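Long-range contacts in IclR family transcriptional regulator (Brucella abortus, PDB 5WHM), which represses transcription as an IclR-type regulator, probably binding DNA through its helix-turn-helix domain and sensing a small effector with its C-terminal domain: residues V119-R124 / L231-G236; S156-A161 / S218-L223; M129-V134 / I147-P152. All coordinates share one frame; numbering follows the deposited sequence.

Interaction 1. Residues V119-R124 / L231-G236; sequences VAMAAR and LVFNCG. With ACY (acetic acid), chain J.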
loop_
_atom_site.group_PDB
_atom_site.type_symbol
_atom_site.label_atom_id
_atom_site.label_comp_id
_atom_site.label_asym_id
_atom_site.label_seq_id
_atom_site.Cartn_x
_atom_site.Cartn_y
_atom_site.Cartn_z
ATOM N N VAL C 119 -14.484 1.965 -13.931
ATOM C CA VAL C 119 -13.462 1.391 -14.805
ATOM C C VAL C 119 -12.192 1.240 -13.969
ATOM O O VAL C 119 -11.808 2.178 -13.253
ATOM C CB VAL C 119 -13.217 2.269 -16.046
ATOM C CG1 VAL C 119 -12.111 1.733 -16.928
ATOM C CG2 VAL C 119 -14.559 2.402 -16.876
ATOM N N ALA C 120 -11.570 0.056 -14.031
ATOM C CA ALA C 120 -10.424 -0.245 -13.174
ATOM C C ALA C 120 -9.290 -0.825 -14.008
ATOM O O ALA C 120 -9.494 -1.342 -15.120
ATOM C CB ALA C 120 -10.790 -1.217 -12.025
HETATM N N MSE C 121 -8.090 -0.725 -13.443
HETATM C CA MSE C 121 -6.900 -1.343 -13.979
HETATM C C MSE C 121 -6.304 -2.275 -12.891
HETATM O O MSE C 121 -6.180 -1.861 -11.747
HETATM C CB MSE C 121 -5.885 -0.287 -14.405
HETATM C CG MSE C 121 -4.594 -0.858 -14.951
HETATM SE SE MSE C 121 -3.331 0.566 -15.437
HETATM C CE MSE C 121 -2.960 1.392 -13.674
ATOM N N ALA C 122 -5.996 -3.521 -13.264
ATOM C CA ALA C 122 -5.630 -4.561 -12.306
ATOM C C ALA C 122 -4.471 -5.384 -12.852
ATOM O O ALA C 122 -4.240 -5.426 -14.062
ATOM C CB ALA C 122 -6.816 -5.493 -11.998
ATOM N N ALA C 123 -3.744 -6.050 -11.942
ATOM C CA ALA C 123 -2.743 -7.043 -12.321
ATOM C C ALA C 123 -2.765 -8.178 -11.295
ATOM O O ALA C 123 -3.257 -8.022 -10.170
ATOM C CB ALA C 123 -1.330 -6.430 -12.412
ATOM N N ARG C 124 -2.229 -9.325 -11.693
ATOM C CA ARG C 124 -2.332 -10.521 -10.874
ATOM C C ARG C 124 -1.279 -10.537 -9.769
ATOM O O ARG C 124 -0.128 -10.142 -9.990
ATOM C CB ARG C 124 -2.170 -11.765 -11.740
ATOM C CG ARG C 124 -2.312 -13.058 -10.960
ATOM C CD ARG C 124 -2.262 -14.280 -11.883
ATOM N NE ARG C 124 -0.926 -14.498 -12.438
ATOM C CZ ARG C 124 0.025 -15.218 -11.842
ATOM N NH1 ARG C 124 -0.186 -15.774 -10.652
ATOM N NH2 ARG C 124 1.197 -15.368 -12.429
ATOM N N LEU C 231 -1.577 -6.336 -17.885
ATOM C CA LEU C 231 -2.531 -5.471 -17.207
ATOM C C LEU C 231 -3.925 -5.795 -17.729
ATOM O O LEU C 231 -4.087 -6.259 -18.854
ATOM C CB LEU C 231 -2.223 -3.992 -17.449
ATOM C CG LEU C 231 -0.873 -3.469 -17.022
ATOM C CD1 LEU C 231 -0.682 -2.041 -17.558
ATOM C CD2 LEU C 231 -0.769 -3.523 -15.498
ATOM N N VAL C 232 -4.934 -5.608 -16.892
ATOM C CA VAL C 232 -6.294 -5.907 -17.330
ATOM C C VAL C 232 -7.160 -4.714 -16.972
ATOM O O VAL C 232 -7.053 -4.182 -15.858
ATOM C CB VAL C 232 -6.860 -7.188 -16.686
ATOM C CG1 VAL C 232 -8.201 -7.525 -17.352
ATOM C CG2 VAL C 232 -5.873 -8.355 -16.797
ATOM N N PHE C 233 -8.018 -4.299 -17.911
ATOM C CA PHE C 233 -8.945 -3.199 -17.686
ATOM C C PHE C 233 -10.361 -3.734 -17.650
ATOM O O PHE C 233 -10.713 -4.620 -18.434
ATOM C CB PHE C 233 -8.771 -2.126 -18.765
ATOM C CG PHE C 233 -7.384 -1.539 -18.780
ATOM C CD1 PHE C 233 -6.341 -2.201 -19.443
ATOM C CD2 PHE C 233 -7.096 -0.375 -18.057
ATOM C CE1 PHE C 233 -5.013 -1.684 -19.393
ATOM C CE2 PHE C 233 -5.798 0.157 -18.025
ATOM C CZ PHE C 233 -4.754 -0.490 -18.710
ATOM N N ASN C 234 -11.172 -3.255 -16.714
ATOM C CA ASN C 234 -12.548 -3.723 -16.696
ATOM C C ASN C 234 -13.503 -2.546 -16.579
ATOM O O ASN C 234 -13.116 -1.393 -16.361
ATOM C CB ASN C 234 -12.823 -4.758 -15.577
ATOM C CG ASN C 234 -12.846 -4.145 -14.168
ATOM O OD1 ASN C 234 -12.659 -2.945 -13.980
ATOM N ND2 ASN C 234 -13.084 -4.991 -13.165
ATOM N N CYS C 235 -14.776 -2.864 -16.760
ATOM C CA CYS C 235 -15.837 -1.886 -16.605
ATOM C C CYS C 235 -17.020 -2.685 -16.098
ATOM O O CYS C 235 -17.408 -3.675 -16.730
ATOM C CB CYS C 235 -16.138 -1.191 -17.927
ATOM S SG CYS C 235 -17.516 -0.000 -17.805
ATOM N N GLY C 236 -17.564 -2.305 -14.952
ATOM C CA GLY C 236 -18.543 -3.181 -14.333
ATOM C C GLY C 236 -19.390 -2.372 -13.384
ATOM O O GLY C 236 -19.103 -1.207 -13.107
HETATM C C ACY J . -15.211 -8.219 -12.299
HETATM O O ACY J . -14.205 -7.974 -13.014
HETATM O OXT ACY J . -15.951 -9.232 -12.437
HETATM C CH3 ACY J . -15.551 -7.244 -11.205
#
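The backbone N of Ala120 is gripped by two oxygens of one residue, Asn234. The main bond goes from Ala120 N to the backbone O of Asn234 at 3.1 Å; the second, from Ala120 N to Asn234 OD1 at 3.2 Å, is weak and bent (123° at the hydrogen). Asn234 can offer both because its CG stands between its own backbone N and carbonyl carbon (chi1 72°), which carries OD1 back over the neighbouring strand, close to the CB of Ala120. At the other end of the amide, Asn234 ND2 donates to the acetic acid O (3.2 Å) and is also hydrogen-bonded to Tyr131 OH. Asn234 N returns the pairing to Ala120 O at 3.0 Å, and Ala122 and Val232 form the next reciprocal pair, with Ala122 N reaching Val232 O at 2.9 Å. Strands 118-125 and 229-238 thus run antiparallel as central neighbours in the sheet.

On the face bearing Val119, Met121, Phe233 and Cys235, packing replaces polar bonding. The selenomethionine Met121 and Phe233 lie side by side and point the same way; Met121 CG meets ring atom CE2 of Phe233 at 3.5 Å, and Met121 SE lies 4.6 Å from the Phe233 ring centroid, an oblique Met-aromatic contact. Helix 244-265 packs on Phe233 through Met258, Val259 and Ile262. Ala120, Ala122, Val232 and Asn234 belong to the other face, where helix 157-165 touches Val232 and Asn234. The chemistry therefore differs from face to face: apolar contacts fill one, while the other presents a buried amide whose OD1 makes a weak bond to Ala120 N and whose ND2 is turned to the bound acetic acid, which may mark a pocket for an anionic group.

Interaction 2. Residues S156-A161 / S218-L223; sequences SSVGRA and SVAVPL. With ACY (acetic acid), chain J.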
loop_
_atom_site.group_PDB
_atom_site.type_symbol
_atom_site.label_atom_id
_atom_site.label_comp_id
_atom_site.label_asym_id
_atom_site.label_seq_id
_atom_site.Cartn_x
_atom_site.Cartn_y
_atom_site.Cartn_z
ATOM N N SER C 156 -14.133 -13.568 -11.655
ATOM C CA SER C 156 -14.179 -12.160 -12.014
ATOM C C SER C 156 -13.835 -11.966 -13.483
ATOM O O SER C 156 -13.030 -12.696 -14.051
ATOM C CB SER C 156 -13.210 -11.325 -11.166
ATOM O OG SER C 156 -11.861 -11.748 -11.347
ATOM N N SER C 157 -14.405 -10.919 -14.081
ATOM C CA SER C 157 -14.014 -10.606 -15.445
ATOM C C SER C 157 -12.514 -10.306 -15.536
ATOM O O SER C 157 -11.844 -10.735 -16.490
ATOM C CB SER C 157 -14.877 -9.457 -15.985
ATOM O OG SER C 157 -14.367 -8.181 -15.659
ATOM N N VAL C 158 -11.958 -9.595 -14.544
ATOM C CA VAL C 158 -10.541 -9.245 -14.624
ATOM C C VAL C 158 -9.670 -10.496 -14.554
ATOM O O VAL C 158 -8.691 -10.611 -15.297
ATOM C CB VAL C 158 -10.143 -8.227 -13.538
ATOM C CG1 VAL C 158 -10.524 -6.834 -13.982
ATOM C CG2 VAL C 158 -10.765 -8.564 -12.174
ATOM N N GLY C 159 -10.011 -11.441 -13.670
ATOM C CA GLY C 159 -9.228 -12.674 -13.569
ATOM C C GLY C 159 -9.296 -13.527 -14.822
ATOM O O GLY C 159 -8.300 -14.140 -15.228
ATOM N N ARG C 160 -10.482 -13.603 -15.438
ATOM C CA ARG C 160 -10.664 -14.394 -16.648
ATOM C C ARG C 160 -9.846 -13.832 -17.803
ATOM O O ARG C 160 -9.182 -14.578 -18.535
ATOM C CB ARG C 160 -12.154 -14.433 -17.011
ATOM C CG ARG C 160 -12.948 -15.327 -16.061
ATOM C CD ARG C 160 -14.428 -15.053 -16.067
ATOM N NE ARG C 160 -15.154 -16.076 -15.322
ATOM C CZ ARG C 160 -16.480 -16.185 -15.294
ATOM N NH1 ARG C 160 -17.238 -15.320 -15.972
ATOM N NH2 ARG C 160 -17.042 -17.157 -14.592
ATOM N N ALA C 161 -9.889 -12.515 -17.984
ATOM C CA ALA C 161 -9.111 -11.894 -19.044
ATOM C C ALA C 161 -7.627 -12.100 -18.799
ATOM O O ALA C 161 -6.858 -12.296 -19.743
ATOM C CB ALA C 161 -9.426 -10.390 -19.115
ATOM N N SER C 218 -19.792 -7.322 -15.401
ATOM C CA SER C 218 -18.571 -6.632 -15.761
ATOM C C SER C 218 -17.940 -7.301 -16.972
ATOM O O SER C 218 -18.213 -8.475 -17.274
ATOM C CB SER C 218 -17.614 -6.630 -14.545
ATOM O OG SER C 218 -16.277 -6.447 -14.939
ATOM N N VAL C 219 -17.148 -6.521 -17.701
ATOM C CA VAL C 219 -16.448 -7.004 -18.892
ATOM C C VAL C 219 -15.007 -6.556 -18.737
ATOM O O VAL C 219 -14.753 -5.486 -18.185
ATOM C CB VAL C 219 -17.062 -6.442 -20.198
ATOM C CG1 VAL C 219 -17.059 -4.911 -20.196
ATOM C CG2 VAL C 219 -16.355 -6.982 -21.457
ATOM N N ALA C 220 -14.061 -7.363 -19.213
ATOM C CA ALA C 220 -12.649 -7.025 -19.024
ATOM C C ALA C 220 -11.859 -7.352 -20.279
ATOM O O ALA C 220 -12.221 -8.261 -21.049
ATOM C CB ALA C 220 -12.026 -7.768 -17.818
ATOM N N VAL C 221 -10.788 -6.592 -20.484
ATOM C CA VAL C 221 -9.929 -6.728 -21.664
ATOM C C VAL C 221 -8.481 -6.677 -21.200
ATOM O O VAL C 221 -8.094 -5.716 -20.510
ATOM C CB VAL C 221 -10.193 -5.617 -22.691
ATOM C CG1 VAL C 221 -9.133 -5.628 -23.788
ATOM C CG2 VAL C 221 -11.601 -5.757 -23.303
ATOM N N PRO C 222 -7.646 -7.655 -21.539
ATOM C CA PRO C 222 -6.261 -7.640 -21.060
ATOM C C PRO C 222 -5.344 -6.886 -22.019
ATOM O O PRO C 222 -5.667 -6.644 -23.181
ATOM C CB PRO C 222 -5.906 -9.132 -21.016
ATOM C CG PRO C 222 -6.675 -9.698 -22.242
ATOM C CD PRO C 222 -7.936 -8.846 -22.366
ATOM N N LEU C 223 -4.186 -6.497 -21.501
ATOM C CA LEU C 223 -3.154 -5.858 -22.308
ATOM C C LEU C 223 -1.802 -6.423 -21.889
ATOM O O LEU C 223 -1.453 -6.363 -20.708
ATOM C CB LEU C 223 -3.184 -4.341 -22.108
ATOM C CG LEU C 223 -1.973 -3.556 -22.597
ATOM C CD1 LEU C 223 -1.933 -3.612 -24.117
ATOM C CD2 LEU C 223 -2.070 -2.142 -22.106
HETATM C C ACY J . -15.211 -8.219 -12.299
HETATM O O ACY J . -14.205 -7.974 -13.014
HETATM O OXT ACY J . -15.951 -9.232 -12.437
HETATM C CH3 ACY J . -15.551 -7.244 -11.205
#
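The N-terminus of helix 157-165, lying over strand 216-225, forms a small pocket that here holds acetic acid between Ser157 and Ser218. Their hydroxyls meet across the contact, OG of Ser157 to OG of Ser218, at 2.7 Å. The acetic acid probably comes from the crystallisation liquor. Ser157 N gives its OXT a nearly straight bond (2.8 Å, 165° at the hydrogen). Ser157 OG holds the acetic acid O at 2.7 Å. Val158 N reaches that same acetic acid O at 3.2 Å. Two amides of the first helical turn thus point at the carboxyl group, and the helix dipole would favour an anion here. Ser156 is the N-cap: with OG between its backbone N and carbonyl carbon (chi1 61°), it accepts from Gly159 N at 3.0 Å. Asn234 of the adjoining strand adds its ND2 to the ligand. In the IclR family the C-terminal domain is the effector-binding part, so the acetic acid may mark that site. Farther along, small side chains let the helix settle close to the sheet. Ala220 CB sits 3.2 Å from Ser157 OG, and Ala161 CB packs against both Ala220 CB and Pro222 CD, each 3.9 Å away. Val219 and Val221 point from the opposite face of the strand, where helix 244-265 packs on Val221.

Interaction 3. Residues M129-V134 / I147-P152; sequences MVYLDV and IGSTLP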
loop_
_atom_site.group_PDB
_atom_site.type_symbol
_atom_site.label_atom_id
_atom_site.label_comp_id
_atom_site.label_asym_id
_atom_site.label_seq_id
_atom_site.Cartn_x
_atom_site.Cartn_y
_atom_site.Cartn_z
HETATM N N MSE C 129 -6.542 -10.848 -8.417
HETATM C CA MSE C 129 -6.311 -9.631 -9.199
HETATM C C MSE C 129 -6.282 -8.467 -8.226
HETATM O O MSE C 129 -7.142 -8.370 -7.361
HETATM C CB MSE C 129 -7.422 -9.436 -10.260
HETATM C CG MSE C 129 -7.492 -10.554 -11.327
HETATM SE SE MSE C 129 -5.784 -10.904 -12.232
HETATM C CE MSE C 129 -5.622 -9.223 -13.195
ATOM N N VAL C 130 -5.267 -7.607 -8.329
ATOM C CA VAL C 130 -5.084 -6.463 -7.445
ATOM C C VAL C 130 -5.415 -5.200 -8.236
ATOM O O VAL C 130 -4.806 -4.944 -9.276
ATOM C CB VAL C 130 -3.631 -6.399 -6.924
ATOM C CG1 VAL C 130 -3.469 -5.253 -5.932
ATOM C CG2 VAL C 130 -3.229 -7.753 -6.300
ATOM N N TYR C 131 -6.306 -4.377 -7.705
ATOM C CA TYR C 131 -6.650 -3.105 -8.356
ATOM C C TYR C 131 -5.514 -2.074 -8.200
ATOM O O TYR C 131 -5.161 -1.698 -7.075
ATOM C CB TYR C 131 -7.930 -2.571 -7.734
ATOM C CG TYR C 131 -9.220 -3.042 -8.404
ATOM C CD1 TYR C 131 -9.232 -4.097 -9.306
ATOM C CD2 TYR C 131 -10.398 -2.372 -8.172
ATOM C CE1 TYR C 131 -10.419 -4.494 -9.932
ATOM C CE2 TYR C 131 -11.568 -2.749 -8.782
ATOM C CZ TYR C 131 -11.581 -3.813 -9.651
ATOM O OH TYR C 131 -12.786 -4.140 -10.245
ATOM N N LEU C 132 -4.972 -1.591 -9.321
ATOM C CA LEU C 132 -3.948 -0.546 -9.328
ATOM C C LEU C 132 -4.541 0.848 -9.449
ATOM O O LEU C 132 -3.935 1.829 -8.970
ATOM C CB LEU C 132 -2.982 -0.772 -10.497
ATOM C CG LEU C 132 -2.536 -2.227 -10.678
ATOM C CD1 LEU C 132 -1.702 -2.436 -11.963
ATOM C CD2 LEU C 132 -1.736 -2.630 -9.435
ATOM N N ASP C 133 -5.710 0.954 -10.075
ATOM C CA ASP C 133 -6.359 2.232 -10.285
ATOM C C ASP C 133 -7.832 1.947 -10.569
ATOM O O ASP C 133 -8.180 0.881 -11.098
ATOM C CB ASP C 133 -5.716 3.056 -11.422
ATOM C CG ASP C 133 -5.992 4.554 -11.261
ATOM O OD1 ASP C 133 -5.570 5.364 -12.103
ATOM O OD2 ASP C 133 -6.627 4.941 -10.250
ATOM N N VAL C 134 -8.685 2.861 -10.126
ATOM C CA VAL C 134 -10.135 2.774 -10.276
ATOM C C VAL C 134 -10.635 4.182 -10.530
ATOM O O VAL C 134 -10.272 5.115 -9.803
ATOM C CB VAL C 134 -10.865 2.219 -9.032
ATOM C CG1 VAL C 134 -12.366 2.032 -9.343
ATOM C CG2 VAL C 134 -10.263 0.953 -8.542
ATOM N N ILE C 147 -7.689 0.957 -3.908
ATOM C CA ILE C 147 -6.381 0.690 -4.493
ATOM C C ILE C 147 -5.714 -0.416 -3.680
ATOM O O ILE C 147 -5.482 -0.254 -2.478
ATOM C CB ILE C 147 -5.526 1.973 -4.480
ATOM C CG1 ILE C 147 -6.285 3.123 -5.145
ATOM C CG2 ILE C 147 -4.166 1.752 -5.144
ATOM C CD1 ILE C 147 -6.603 2.858 -6.576
ATOM N N GLY C 148 -5.365 -1.523 -4.330
ATOM C CA GLY C 148 -4.794 -2.650 -3.620
ATOM C C GLY C 148 -5.795 -3.674 -3.115
ATOM O O GLY C 148 -5.371 -4.704 -2.596
ATOM N N SER C 149 -7.106 -3.416 -3.226
ATOM C CA SER C 149 -8.093 -4.457 -2.980
ATOM C C SER C 149 -7.962 -5.521 -4.061
ATOM O O SER C 149 -7.419 -5.269 -5.142
ATOM C CB SER C 149 -9.524 -3.897 -2.999
ATOM O OG SER C 149 -9.823 -3.354 -4.278
ATOM N N THR C 150 -8.499 -6.708 -3.783
ATOM C CA THR C 150 -8.321 -7.833 -4.682
ATOM C C THR C 150 -9.663 -8.451 -5.066
ATOM O O THR C 150 -10.669 -8.286 -4.375
ATOM C CB THR C 150 -7.444 -8.915 -4.067
ATOM O OG1 THR C 150 -8.066 -9.379 -2.866
ATOM C CG2 THR C 150 -6.015 -8.368 -3.739
ATOM N N LEU C 151 -9.642 -9.186 -6.170
ATOM C CA LEU C 151 -10.732 -10.035 -6.635
ATOM C C LEU C 151 -10.184 -11.423 -6.907
ATOM O O LEU C 151 -9.069 -11.556 -7.416
ATOM C CB LEU C 151 -11.365 -9.500 -7.930
ATOM C CG LEU C 151 -12.203 -8.230 -7.779
ATOM C CD1 LEU C 151 -12.188 -7.383 -9.026
ATOM C CD2 LEU C 151 -13.604 -8.645 -7.520
ATOM N N PRO C 152 -10.966 -12.470 -6.634
ATOM C CA PRO C 152 -10.530 -13.823 -7.003
ATOM C C PRO C 152 -10.379 -13.961 -8.512
ATOM O O PRO C 152 -11.069 -13.308 -9.299
ATOM C CB PRO C 152 -11.655 -14.725 -6.467
ATOM C CG PRO C 152 -12.879 -13.817 -6.450
ATOM C CD PRO C 152 -12.322 -12.455 -6.057
#
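With CG anti to its carbonyl carbon (chi1 -71°), Leu151 sends CD1 to the phenol end of Tyr131, whose own first torsion of -89° swings the ring over from the neighbouring strand. Leu151 CD1 comes to 3.5 Å from Tyr131 CE1 and stays close to the hydroxyl as well; the approach to the ring is oblique. At the other end of the side chain, Ser149 OG lies near Tyr131 CB but is hydrogen-bonded to Gln146 O. The hydroxyl beside the Leu151 methyl has Asn234 as its polar partner.

The backbones pair as antiparallel strands. Met129 N gives an almost straight bond to Leu151 O (2.8 Å, 172° at the hydrogen), and Leu151 N returns one to Met129 O at 2.9 Å. Tyr131 N then reaches Ser149 O at 2.9 Å, and Gly148 N reaches Tyr131 O at 2.8 Å, carrying the pairing back beyond the start of strand 150-152. Gly148 has a positive phi, a conformation that suits glycine. Val130 and Thr150 lie side by side on one face, Val130 CG2 to Thr150 CG2 at 3.8 Å.

Beyond the ladder Ile147 packs round the corner at Leu132, its CD1 lying 3.7 Å from Leu132 O and also near Asp133 CA. Asp133 points elsewhere: OD1 makes a salt bridge to Arg101, and OD2 one to Arg145 of the second subunit, which also packs on Ile147. Short strand 150-152 thus closes the edge of the six-stranded sheet within this chain, and Leu132 and Asp133, both opposite Met121, make a classic beta bulge where strand 128-135 turns its corner.

How the interactions relate
All three contacts belong to the C-terminal IclR domain and share its six-stranded antiparallel sheet, ordered 150-152, 128-135, 118-125, 229-238, 216-225, 206-209. Interaction 1 joins the two middle strands; the centre of interaction 2 is about 7 Å from its centre and that of interaction 3 about 8 Å, while those two lie about 12 Å apart. Along the chain, interaction 3 closes before interaction 2 opens, and both are nested within the loop closed by interaction 1. Helix 157-165 follows strand 150-152, Val158 meeting Leu151 and Gly159 meeting Met129. Interactions 1 and 2 hold the acetic acid, with Leu151 close by; interaction 3 also reaches the second subunit, so pocket and dimer contact share one sheet.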